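Local coordinates for protein SAM-dependent methyltransferase (PDB 1WZN) that probably transfers methyl groups from S-adenosyl-L-methionine to an acceptor, and binds the product S-adenosyl-L-homocysteine, at residues V23-D28 with E58-R62; Q181-R187 with V203-I209. All coordinates share one frame; numbering follows the deposited sequence.

Interaction 1. Residues V23-D28 with E58-R62; sequences VKAEID and ELAER
Arg62, just past the end of helix 54-61, reaches across to helix 23-36 and sits at the heart of a five-residue salt-bridge network joining two helices of the Rossmann-like methyltransferase domain. Its NH1 and NH2 both grip Asp28 OD1, each at 2.9 Å; the guanidinium approaches end-on, its plane 59° from that of the carboxylate. On its other edge the group is held side-on by Glu58, one turn back in helix 54-61, with NE 2.7 Å from Glu58 OE2, which it meets at the anti lone pair. NH2 also makes a weak bond to Lys24 O, and NH1 has a further salt bridge to Glu31. A lysine in place of Arg62, with one nitrogen, would probably be unable to bridge both carboxylates and would leave Asp28 or Glu58 without its mate. Lys24 adds a second cation to Glu58, its NZ 3.0 Å from OE1, with a long salt bridge and a water link to Glu61, whose main partner is Arg86. Carbon contacts accompany the charges. Glu58 runs CG anti to the backbone N (chi1 -180°), which lays that carbon 3.4 Å from Ile27 CG1. Ile27 CG2 touches Leu59 CD2 at 3.8 Å and sits 3.4 Å above the centre of the Arg62 guanidinium plane.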
# COMPACT_ATOMS: atom_id res chain seq x y z
N VAL A 23 7.03 31.57 5.62
CA VAL A 23 6.19 32.44 6.43
C VAL A 23 5.86 33.74 5.68
O VAL A 23 4.79 34.31 5.87
CB VAL A 23 6.87 32.79 7.78
CG1 VAL A 23 8.13 33.62 7.55
CG2 VAL A 23 5.90 33.54 8.67
N LYS A 24 6.77 34.18 4.83
CA LYS A 24 6.54 35.42 4.09
C LYS A 24 5.37 35.30 3.12
O LYS A 24 4.58 36.23 2.97
CB LYS A 24 7.81 35.85 3.36
CG LYS A 24 8.95 36.19 4.32
CD LYS A 24 10.14 36.83 3.63
CE LYS A 24 11.27 37.10 4.62
NZ LYS A 24 10.85 38.01 5.73
N ALA A 25 5.24 34.15 2.47
CA ALA A 25 4.13 33.94 1.54
C ALA A 25 2.83 33.88 2.33
O ALA A 25 1.79 34.36 1.87
CB ALA A 25 4.33 32.63 0.76
N GLU A 26 2.88 33.29 3.52
CA GLU A 26 1.68 33.18 4.35
C GLU A 26 1.22 34.54 4.85
O GLU A 26 0.03 34.82 4.86
CB GLU A 26 1.91 32.23 5.52
CG GLU A 26 1.78 30.76 5.14
CD GLU A 26 1.73 29.84 6.33
OE1 GLU A 26 1.56 28.62 6.12
OE2 GLU A 26 1.87 30.32 7.48
N ILE A 27 2.15 35.39 5.27
CA ILE A 27 1.73 36.70 5.76
C ILE A 27 1.27 37.59 4.61
O ILE A 27 0.47 38.51 4.81
CB ILE A 27 2.84 37.35 6.62
CG1 ILE A 27 3.07 36.48 7.86
CG2 ILE A 27 2.44 38.75 7.05
CD1 ILE A 27 1.79 36.12 8.63
N ASP A 28 1.76 37.32 3.40
CA ASP A 28 1.31 38.08 2.23
C ASP A 28 -0.19 37.82 2.10
O ASP A 28 -0.97 38.72 1.85
CB ASP A 28 1.98 37.60 0.94
CG ASP A 28 3.40 38.12 0.77
OD1 ASP A 28 3.81 39.00 1.55
OD2 ASP A 28 4.08 37.64 -0.17
N GLU A 58 7.11 38.06 11.73
CA GLU A 58 6.94 38.47 10.34
C GLU A 58 5.93 39.62 10.27
O GLU A 58 6.13 40.61 9.55
CB GLU A 58 6.48 37.28 9.49
CG GLU A 58 6.28 37.58 8.00
CD GLU A 58 7.50 38.18 7.33
OE1 GLU A 58 8.64 37.84 7.70
OE2 GLU A 58 7.31 39.00 6.40
N LEU A 59 4.84 39.50 11.03
CA LEU A 59 3.82 40.55 11.07
C LEU A 59 4.42 41.82 11.68
O LEU A 59 4.19 42.93 11.20
CB LEU A 59 2.61 40.09 11.90
CG LEU A 59 1.61 39.18 11.18
CD1 LEU A 59 0.73 38.42 12.17
CD2 LEU A 59 0.76 40.04 10.25
N ALA A 60 5.20 41.66 12.75
CA ALA A 60 5.82 42.82 13.40
C ALA A 60 6.77 43.53 12.44
O ALA A 60 6.80 44.76 12.37
CB ALA A 60 6.59 42.37 14.64
N GLU A 61 7.55 42.75 11.71
CA GLU A 61 8.51 43.30 10.77
C GLU A 61 7.82 44.22 9.75
O GLU A 61 8.42 45.12 9.18
CB GLU A 61 9.19 42.14 10.04
CG GLU A 61 10.38 42.59 9.19
CD GLU A 61 11.08 41.39 8.59
OE1 GLU A 61 11.58 40.56 9.34
OE2 GLU A 61 11.15 41.31 7.37
N ARG A 62 6.52 43.93 9.51
CA ARG A 62 5.80 44.67 8.48
C ARG A 62 5.06 45.90 9.03
O ARG A 62 4.36 46.61 8.33
CB ARG A 62 4.81 43.72 7.80
CG ARG A 62 5.51 42.62 6.98
CD ARG A 62 4.50 41.74 6.23
NE ARG A 62 5.14 40.51 5.75
CZ ARG A 62 4.65 39.96 4.62
NH1 ARG A 62 3.63 40.52 3.99
NH2 ARG A 62 5.20 38.84 4.14
O HOH W 1 12.79 38.61 7.48

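Interaction 2. Residues Q181-R187 with V203-I209; sequences QKLRFKR and VDDELNI
Residues 182-187 and 203-208 run antiparallel, their axes 4.6 Å apart at closest approach, with Leu183-Leu207, Phe185-Asp205 and Arg187-Val203 as hydrogen-bonded pairs, each joined by two N-H...O bonds. Beyond Leu183-Leu207, Ile209 N still reaches Gln181 O in a nearly straight bond (175°), and Gln181 NE2 meets Ile209 O at 3.0 Å as well as Glu214. Lys182, Arg184 and Lys186 share one face with Asp204, Glu206 and Asn208. Asp204 takes two cations: Lys186 NZ comes down on OD1 from above the carboxylate plane at 2.7 Å, and Arg184 NH2 lies 2.9 Å from OD2. Bends at chi2 and chi3 (-64° and -57°) fold Arg184 back across the neighbouring strand, so that its guanidinium lies over the backbone at Asp205 and Glu206. This is the hairpin 182-192/198-208, at one side of the four-stranded antiparallel sheet, and Gln181 with Lys182 opposite Glu177 forms a G1 beta bulge where its first strand begins. Lys182 NZ bonds Asn208 OD1 at 2.8 Å and forms a longer salt bridge to Glu206 OE1. On the face of Leu183, Phe185 and Leu207, Leu207 CD1 sits 3.8 Å from Phe185 CB; at the strand end Ile209 CG1 packs against Leu183 CB at 4.1 Å. The far end of Arg187 goes to a salt bridge with Asp172, its guanidinium face lying against Phe185 CZ, while Asp205 accepts from Tyr2 N and Tyr118 OH.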
# COMPACT_ATOMS: atom_id res chain seq x y z
N GLN A 181 -13.98 11.77 16.40
CA GLN A 181 -13.17 12.79 15.74
C GLN A 181 -11.94 13.19 16.55
O GLN A 181 -11.66 14.38 16.76
CB GLN A 181 -14.05 14.01 15.44
CG GLN A 181 -15.08 13.76 14.34
CD GLN A 181 -16.12 14.86 14.24
OE1 GLN A 181 -17.28 14.67 14.62
NE2 GLN A 181 -15.71 16.02 13.75
N LYS A 182 -11.20 12.18 17.00
CA LYS A 182 -9.99 12.41 17.78
C LYS A 182 -8.81 11.82 17.04
O LYS A 182 -8.95 10.84 16.30
CB LYS A 182 -10.10 11.74 19.15
CG LYS A 182 -11.12 12.35 20.10
CD LYS A 182 -10.66 13.68 20.67
CE LYS A 182 -11.58 14.16 21.79
NZ LYS A 182 -11.13 15.45 22.38
N LEU A 183 -7.65 12.43 17.22
CA LEU A 183 -6.43 11.96 16.59
C LEU A 183 -5.34 12.02 17.64
O LEU A 183 -5.26 12.98 18.41
CB LEU A 183 -6.08 12.86 15.40
CG LEU A 183 -4.82 12.56 14.57
CD1 LEU A 183 -4.95 13.23 13.20
CD2 LEU A 183 -3.58 13.05 15.29
N ARG A 184 -4.52 10.98 17.71
CA ARG A 184 -3.41 10.95 18.66
C ARG A 184 -2.18 11.18 17.80
O ARG A 184 -1.82 10.34 16.99
CB ARG A 184 -3.32 9.60 19.36
CG ARG A 184 -4.50 9.29 20.26
CD ARG A 184 -4.58 10.27 21.41
NE ARG A 184 -3.35 10.28 22.20
CZ ARG A 184 -3.20 10.94 23.35
NH1 ARG A 184 -4.21 11.64 23.85
NH2 ARG A 184 -2.05 10.90 24.00
N PHE A 185 -1.55 12.34 17.97
CA PHE A 185 -0.36 12.68 17.21
C PHE A 185 0.88 12.31 18.00
O PHE A 185 1.14 12.86 19.08
CB PHE A 185 -0.34 14.17 16.88
CG PHE A 185 0.90 14.59 16.13
CD1 PHE A 185 1.21 14.00 14.91
CD2 PHE A 185 1.76 15.54 16.67
CE1 PHE A 185 2.37 14.36 14.23
CE2 PHE A 185 2.92 15.90 16.00
CZ PHE A 185 3.23 15.31 14.78
N LYS A 186 1.66 11.39 17.46
CA LYS A 186 2.86 10.93 18.14
C LYS A 186 4.10 11.22 17.31
O LYS A 186 4.11 11.03 16.10
CB LYS A 186 2.72 9.44 18.44
CG LYS A 186 1.48 9.13 19.29
CD LYS A 186 1.15 7.66 19.32
CE LYS A 186 -0.14 7.39 20.10
NZ LYS A 186 -0.01 7.72 21.54
N ARG A 187 5.14 11.69 17.99
CA ARG A 187 6.38 12.02 17.33
C ARG A 187 7.56 11.73 18.24
O ARG A 187 7.67 12.28 19.34
CB ARG A 187 6.37 13.50 16.92
CG ARG A 187 7.73 14.09 16.59
CD ARG A 187 7.58 15.52 16.09
NE ARG A 187 6.96 15.57 14.77
CZ ARG A 187 6.49 16.68 14.21
NH1 ARG A 187 6.57 17.84 14.85
NH2 ARG A 187 5.97 16.64 12.99
N VAL A 203 6.59 13.10 21.72
CA VAL A 203 5.47 14.03 21.69
C VAL A 203 4.26 13.12 21.57
O VAL A 203 4.28 12.16 20.81
CB VAL A 203 5.51 14.95 20.45
CG1 VAL A 203 4.26 15.82 20.42
CG2 VAL A 203 6.76 15.82 20.48
N ASP A 204 3.22 13.40 22.35
CA ASP A 204 2.01 12.60 22.31
C ASP A 204 0.85 13.50 22.72
O ASP A 204 0.54 13.63 23.90
CB ASP A 204 2.14 11.41 23.26
CG ASP A 204 0.93 10.50 23.23
OD1 ASP A 204 0.31 10.37 22.16
OD2 ASP A 204 0.62 9.91 24.28
N ASP A 205 0.22 14.12 21.73
CA ASP A 205 -0.89 15.03 21.98
C ASP A 205 -2.20 14.54 21.40
O ASP A 205 -2.23 13.96 20.31
CB ASP A 205 -0.61 16.41 21.39
CG ASP A 205 0.63 17.05 21.96
OD1 ASP A 205 0.85 16.93 23.18
OD2 ASP A 205 1.37 17.69 21.18
N GLU A 206 -3.29 14.80 22.11
CA GLU A 206 -4.61 14.43 21.64
C GLU A 206 -5.14 15.61 20.84
O GLU A 206 -5.23 16.72 21.36
CB GLU A 206 -5.55 14.15 22.81
CG GLU A 206 -6.95 13.76 22.36
CD GLU A 206 -7.90 13.54 23.52
OE1 GLU A 206 -8.26 14.53 24.19
OE2 GLU A 206 -8.29 12.38 23.76
N LEU A 207 -5.47 15.37 19.58
CA LEU A 207 -5.98 16.44 18.72
C LEU A 207 -7.40 16.15 18.27
O LEU A 207 -7.86 15.01 18.32
CB LEU A 207 -5.07 16.62 17.51
CG LEU A 207 -3.62 16.98 17.86
CD1 LEU A 207 -2.79 17.06 16.59
CD2 LEU A 207 -3.58 18.31 18.61
N ASN A 208 -8.09 17.20 17.83
CA ASN A 208 -9.47 17.09 17.38
C ASN A 208 -9.57 17.31 15.88
O ASN A 208 -8.94 18.22 15.33
CB ASN A 208 -10.30 18.13 18.13
CG ASN A 208 -10.31 17.88 19.62
OD1 ASN A 208 -11.12 17.10 20.13
ND2 ASN A 208 -9.40 18.53 20.34
N ILE A 209 -10.37 16.48 15.22
CA ILE A 209 -10.55 16.55 13.78
C ILE A 209 -11.82 17.32 13.40
O ILE A 209 -12.92 16.98 13.86
CB ILE A 209 -10.65 15.14 13.17
CG1 ILE A 209 -9.43 14.31 13.60
CG2 ILE A 209 -10.74 15.22 11.65
CD1 ILE A 209 -9.53 12.83 13.25
O HOH W 2 -12.96 16.03 18.73
O HOH W 3 -1.03 7.70 24.36

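In the fold
The two contacts lie on opposite sides of the chain's centre, about 28 Å between centres, and share no secondary-structure element. Interaction 1 joins two helices of the methyltransferase domain, interaction 2 two neighbouring strands of the separate antiparallel sheet. Both are partly buried and mix charge with apolar packing, but differently: side chains alone carry almost all of the helix contact, whereas backbone bonds set the strand register and side chains sort onto two faces. Only interaction 2 meets other subunits, through Gln181, which meets one neighbouring subunit, and Lys186 and Asp204, which meet another. Each comes near the bound S-adenosyl-L-homocysteine: the side chain of Val23 is about 7 Å from it and that of Asp205 about 8 Å.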